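Local coordinates for diguanylate cyclase/phosphodiesterase-domain containing protein (Thermotoga maritima MSB8, PDB 6KHU) that is a putative diguanylate cyclase, built on a GGDEF-type domain and probably linked to cyclic di-GMP metabolism, at residues I51-S65 / D71-K83. Numbering follows the deposited sequence.
With ZN (zinc ion), chain C.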
loop_
_atom_site.group_PDB
_atom_site.type_symbol
_atom_site.label_atom_id
_atom_site.label_comp_id
_atom_site.label_asym_id
_atom_site.label_seq_id
_atom_site.Cartn_x
_atom_site.Cartn_y
_atom_site.Cartn_z
ATOM N N ILE A 51 -5.582 -8.922 -5.392
ATOM C CA ILE A 51 -5.077 -8.029 -4.360
ATOM C C ILE A 51 -5.011 -6.600 -4.887
ATOM O O ILE A 51 -5.242 -5.645 -4.134
ATOM C CB ILE A 51 -3.724 -8.544 -3.840
ATOM C CG1 ILE A 51 -3.971 -9.796 -3.005
ATOM C CG2 ILE A 51 -3.003 -7.490 -3.003
ATOM C CD1 ILE A 51 -2.882 -10.798 -3.089
ATOM N N GLY A 52 -4.754 -6.430 -6.185
ATOM C CA GLY A 52 -4.805 -5.099 -6.770
ATOM C C GLY A 52 -6.157 -4.436 -6.578
ATOM O O GLY A 52 -6.248 -3.286 -6.130
ATOM N N LYS A 53 -7.231 -5.164 -6.895
ATOM C CA LYS A 53 -8.575 -4.633 -6.697
ATOM C C LYS A 53 -8.842 -4.342 -5.225
ATOM O O LYS A 53 -9.496 -3.345 -4.893
ATOM C CB LYS A 53 -9.608 -5.622 -7.232
ATOM C CG LYS A 53 -10.058 -5.361 -8.667
ATOM C CD LYS A 53 -10.480 -6.664 -9.333
ATOM C CE LYS A 53 -11.710 -6.477 -10.180
ATOM N NZ LYS A 53 -12.669 -7.590 -9.940
ATOM N N ILE A 54 -8.353 -5.207 -4.334
ATOM C CA ILE A 54 -8.595 -5.033 -2.901
ATOM C C ILE A 54 -7.977 -3.726 -2.417
ATOM O O ILE A 54 -8.604 -2.948 -1.686
ATOM C CB ILE A 54 -8.047 -6.237 -2.114
ATOM C CG1 ILE A 54 -8.938 -7.471 -2.307
ATOM C CG2 ILE A 54 -7.880 -5.882 -0.635
ATOM C CD1 ILE A 54 -8.299 -8.757 -1.782
ATOM N N LEU A 55 -6.731 -3.466 -2.822
ATOM C CA LEU A 55 -6.072 -2.221 -2.426
ATOM C C LEU A 55 -6.724 -1.014 -3.080
ATOM O O LEU A 55 -6.794 0.061 -2.471
ATOM C CB LEU A 55 -4.584 -2.274 -2.774
ATOM C CG LEU A 55 -3.827 -3.327 -1.974
ATOM C CD1 LEU A 55 -2.440 -3.471 -2.531
ATOM C CD2 LEU A 55 -3.794 -2.972 -0.500
ATOM N N LYS A 56 -7.178 -1.161 -4.328
ATOM C CA LYS A 56 -7.944 -0.090 -4.960
ATOM C C LYS A 56 -9.169 0.277 -4.135
ATOM O O LYS A 56 -9.581 1.444 -4.112
ATOM C CB LYS A 56 -8.377 -0.497 -6.368
ATOM C CG LYS A 56 -7.364 -0.207 -7.461
ATOM C CD LYS A 56 -6.890 1.255 -7.425
ATOM C CE LYS A 56 -7.999 2.244 -7.743
ATOM N NZ LYS A 56 -7.455 3.525 -8.306
ATOM N N GLU A 57 -9.759 -0.704 -3.449
ATOM C CA GLU A 57 -10.928 -0.438 -2.618
ATOM C C GLU A 57 -10.614 0.513 -1.472
ATOM O O GLU A 57 -11.506 1.235 -1.009
ATOM C CB GLU A 57 -11.485 -1.754 -2.066
ATOM C CG GLU A 57 -12.918 -1.645 -1.596
ATOM C CD GLU A 57 -13.456 -2.944 -1.049
ATOM O OE1 GLU A 57 -14.283 -2.886 -0.117
ATOM O OE2 GLU A 57 -13.064 -4.022 -1.562
ATOM N N CYS A 58 -9.368 0.514 -0.983
ATOM C CA CYS A 58 -8.979 1.415 0.105
ATOM C C CYS A 58 -8.853 2.870 -0.327
ATOM O O CYS A 58 -8.741 3.746 0.535
ATOM C CB CYS A 58 -7.633 1.000 0.696
ATOM S SG CYS A 58 -7.559 -0.696 1.266
ATOM N N VAL A 59 -8.804 3.140 -1.630
ATOM C CA VAL A 59 -8.623 4.498 -2.130
ATOM C C VAL A 59 -9.869 5.319 -1.803
ATOM O O VAL A 59 -10.962 5.028 -2.300
ATOM C CB VAL A 59 -8.348 4.471 -3.642
ATOM C CG1 VAL A 59 -8.516 5.856 -4.281
ATOM C CG2 VAL A 59 -6.957 3.904 -3.911
ATOM N N ARG A 60 -9.708 6.355 -0.971
ATOM C CA ARG A 60 -10.825 7.218 -0.589
ATOM C C ARG A 60 -10.870 8.535 -1.350
ATOM O O ARG A 60 -11.959 9.066 -1.586
ATOM C CB ARG A 60 -10.787 7.565 0.904
ATOM C CG ARG A 60 -10.295 6.511 1.859
ATOM C CD ARG A 60 -10.144 7.145 3.256
ATOM N NE ARG A 60 -11.057 8.280 3.423
ATOM C CZ ARG A 60 -10.676 9.555 3.534
ATOM N NH1 ARG A 60 -9.394 9.875 3.498
ATOM N NH2 ARG A 60 -11.582 10.518 3.670
ATOM N N VAL A 61 -9.723 9.101 -1.703
ATOM C CA VAL A 61 -9.693 10.349 -2.467
ATOM C C VAL A 61 -8.755 10.156 -3.639
ATOM O O VAL A 61 -7.920 9.232 -3.636
ATOM C CB VAL A 61 -9.287 11.547 -1.571
ATOM C CG1 VAL A 61 -10.301 11.714 -0.443
ATOM C CG2 VAL A 61 -7.880 11.350 -0.996
ATOM N N PRO A 62 -8.880 10.971 -4.692
ATOM C CA PRO A 62 -8.106 10.710 -5.921
ATOM C C PRO A 62 -6.591 10.670 -5.740
ATOM O O PRO A 62 -5.911 9.990 -6.524
ATOM C CB PRO A 62 -8.534 11.859 -6.844
ATOM C CG PRO A 62 -9.920 12.189 -6.397
ATOM C CD PRO A 62 -9.878 12.040 -4.895
ATOM N N LEU A 63 -6.044 11.350 -4.724
ATOM C CA LEU A 63 -4.601 11.320 -4.472
ATOM C C LEU A 63 -4.134 9.967 -3.922
ATOM O O LEU A 63 -2.976 9.577 -4.137
ATOM C CB LEU A 63 -4.225 12.436 -3.491
ATOM C CG LEU A 63 -3.466 13.705 -3.910
ATOM C CD1 LEU A 63 -3.499 13.988 -5.388
ATOM C CD2 LEU A 63 -3.971 14.910 -3.108
ATOM N N ASP A 64 -4.992 9.256 -3.187
ATOM C CA ASP A 64 -4.634 7.917 -2.721
ATOM C C ASP A 64 -4.257 7.042 -3.914
ATOM O O ASP A 64 -4.888 7.111 -4.973
ATOM C CB ASP A 64 -5.798 7.281 -1.963
ATOM C CG ASP A 64 -6.199 8.050 -0.715
ATOM O OD1 ASP A 64 -5.384 8.811 -0.153
ATOM O OD2 ASP A 64 -7.342 7.857 -0.271
ATOM N N SER A 65 -3.210 6.228 -3.762
ATOM C CA SER A 65 -2.648 5.556 -4.928
ATOM C C SER A 65 -2.199 4.136 -4.606
ATOM O O SER A 65 -1.702 3.842 -3.514
ATOM C CB SER A 65 -1.447 6.328 -5.522
ATOM O OG SER A 65 -1.708 7.718 -5.637
ATOM N N ASP A 71 7.435 -7.359 -8.975
ATOM C CA ASP A 71 6.626 -8.356 -9.671
ATOM C C ASP A 71 5.708 -9.135 -8.731
ATOM O O ASP A 71 4.786 -9.792 -9.215
ATOM C CB ASP A 71 7.510 -9.315 -10.491
ATOM C CG ASP A 71 8.456 -10.139 -9.632
ATOM O OD1 ASP A 71 8.552 -9.876 -8.415
ATOM O OD2 ASP A 71 9.113 -11.052 -10.178
ATOM N N ASP A 72 5.891 -9.044 -7.407
ATOM C CA ASP A 72 4.959 -9.688 -6.490
ATOM C C ASP A 72 4.502 -8.795 -5.331
ATOM O O ASP A 72 3.821 -9.286 -4.421
ATOM C CB ASP A 72 5.569 -10.991 -5.942
ATOM C CG ASP A 72 6.850 -10.771 -5.141
ATOM O OD1 ASP A 72 7.211 -9.609 -4.836
ATOM O OD2 ASP A 72 7.500 -11.789 -4.804
ATOM N N THR A 73 4.855 -7.510 -5.322
ATOM C CA THR A 73 4.520 -6.643 -4.202
ATOM C C THR A 73 3.706 -5.459 -4.703
ATOM O O THR A 73 4.029 -4.868 -5.734
ATOM C CB THR A 73 5.785 -6.144 -3.473
ATOM O OG1 THR A 73 6.532 -7.265 -2.977
ATOM C CG2 THR A 73 5.416 -5.244 -2.300
ATOM N N PHE A 74 2.636 -5.134 -3.986
ATOM C CA PHE A 74 1.918 -3.888 -4.197
ATOM C C PHE A 74 2.237 -2.911 -3.076
ATOM O O PHE A 74 2.545 -3.310 -1.946
ATOM C CB PHE A 74 0.406 -4.097 -4.228
ATOM C CG PHE A 74 -0.102 -4.725 -5.485
ATOM C CD1 PHE A 74 -0.327 -3.957 -6.616
ATOM C CD2 PHE A 74 -0.391 -6.085 -5.526
ATOM C CE1 PHE A 74 -0.826 -4.541 -7.784
ATOM C CE2 PHE A 74 -0.890 -6.679 -6.688
ATOM C CZ PHE A 74 -1.104 -5.903 -7.817
ATOM N N ALA A 75 2.127 -1.625 -3.390
ATOM C CA ALA A 75 2.158 -0.587 -2.379
ATOM C C ALA A 75 0.907 0.273 -2.499
ATOM O O ALA A 75 0.261 0.336 -3.551
ATOM C CB ALA A 75 3.427 0.268 -2.488
ATOM N N LEU A 76 0.564 0.920 -1.389
ATOM C CA LEU A 76 -0.602 1.779 -1.285
ATOM C C LEU A 76 -0.274 2.886 -0.301
ATOM O O LEU A 76 0.339 2.629 0.745
ATOM C CB LEU A 76 -1.833 1.001 -0.799
ATOM C CG LEU A 76 -3.021 1.775 -0.222
ATOM C CD1 LEU A 76 -3.881 2.377 -1.352
ATOM C CD2 LEU A 76 -3.875 0.860 0.673
ATOM N N PHE A 77 -0.675 4.111 -0.624
ATOM C CA PHE A 77 -0.715 5.128 0.416
ATOM C C PHE A 77 -2.084 5.784 0.449
ATOM O O PHE A 77 -2.723 5.958 -0.590
ATOM C CB PHE A 77 0.426 6.170 0.275
ATOM C CG PHE A 77 0.364 7.048 -0.958
ATOM C CD1 PHE A 77 -0.422 8.194 -0.979
ATOM C CD2 PHE A 77 1.165 6.766 -2.061
ATOM C CE1 PHE A 77 -0.446 9.016 -2.086
ATOM C CE2 PHE A 77 1.152 7.591 -3.185
ATOM C CZ PHE A 77 0.345 8.718 -3.197
ATOM N N VAL A 78 -2.530 6.115 1.663
ATOM C CA VAL A 78 -3.854 6.658 1.936
ATOM C C VAL A 78 -3.674 7.917 2.789
ATOM O O VAL A 78 -3.139 7.851 3.903
ATOM C CB VAL A 78 -4.765 5.631 2.643
ATOM C CG1 VAL A 78 -5.101 4.475 1.703
ATOM C CG2 VAL A 78 -4.091 5.059 3.878
ATOM N N ILE A 79 -4.089 9.055 2.263
ATOM C CA ILE A 79 -3.832 10.303 2.964
ATOM C C ILE A 79 -4.843 10.467 4.091
ATOM O O ILE A 79 -5.978 9.969 4.032
ATOM C CB ILE A 79 -3.855 11.498 1.992
ATOM C CG1 ILE A 79 -5.287 11.809 1.585
ATOM C CG2 ILE A 79 -2.970 11.220 0.749
ATOM C CD1 ILE A 79 -5.874 12.992 2.327
ATOM N N GLY A 80 -4.426 11.185 5.134
ATOM C CA GLY A 80 -5.293 11.437 6.262
ATOM C C GLY A 80 -5.390 10.291 7.245
ATOM O O GLY A 80 -6.134 10.401 8.223
ATOM N N VAL A 81 -4.666 9.200 7.022
ATOM C CA VAL A 81 -4.721 8.025 7.887
ATOM C C VAL A 81 -3.470 8.013 8.747
ATOM O O VAL A 81 -2.357 7.901 8.229
ATOM C CB VAL A 81 -4.838 6.736 7.058
ATOM C CG1 VAL A 81 -4.663 5.488 7.939
ATOM C CG2 VAL A 81 -6.172 6.709 6.305
ATOM N N GLY A 82 -3.643 8.135 10.063
ATOM C CA GLY A 82 -2.552 8.040 11.004
ATOM C C GLY A 82 -2.567 6.731 11.777
ATOM O O GLY A 82 -3.249 5.768 11.419
ATOM N N LYS A 83 -1.793 6.725 12.873
ATOM C CA LYS A 83 -1.636 5.515 13.682
ATOM C C LYS A 83 -2.968 4.998 14.204
ATOM O O LYS A 83 -3.142 3.783 14.355
ATOM C CB LYS A 83 -0.704 5.784 14.867
ATOM C CG LYS A 83 0.760 5.696 14.528
ATOM C CD LYS A 83 1.145 4.289 14.099
ATOM C CE LYS A 83 1.672 3.473 15.275
ATOM N NZ LYS A 83 2.403 2.276 14.771
HETATM ZN ZN ZN C . -14.943 -4.754 0.278
HETATM O O HOH W 1 -7.691 8.824 2.117
#
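Phe-74 lifts its ring from strand 73-79 into a hollow of helix 51-57 floored by Gly-52, whose CA lies over the ring face, 4.2 Å from its centroid (CH-pi). Ile-51 CG2 and Leu-55 CD1 wall it, the latter 3.4 Å from Phe-74 CB. Leu-76 is the next bump: with CG anti to its backbone N (chi1 161°), it brings CD2 against Leu-55 CD2 and Cys-58 CB, while Val-78 CG1 rests against Cys-58 O. Beyond the helix, Ser-65 and Phe-77 form an antiparallel hydrogen-bonded pair, each N-H bonding to the other's carbonyl; on the sheet face away from the helix the Phe-77 ring packs against Ser-65, whose OG donates to Leu-63 O. The Asp-64 carboxylate joins the segments: OD1 accepts a nearly straight bond from Ile-79 N (2.8 Å, 172°), OD2 takes the amides of Arg-60 and Val-61 in its own segment. An alanine here is likely to leave three N-H groups without acceptor and let the type I turn from Val-61 to Asp-64 drift. Apolar packing thus seats the helix on the GGDEF-domain sheet, while one carboxylate and a water that donates to Asp-64 OD2 and Ile-79 O tie the turn to the strand.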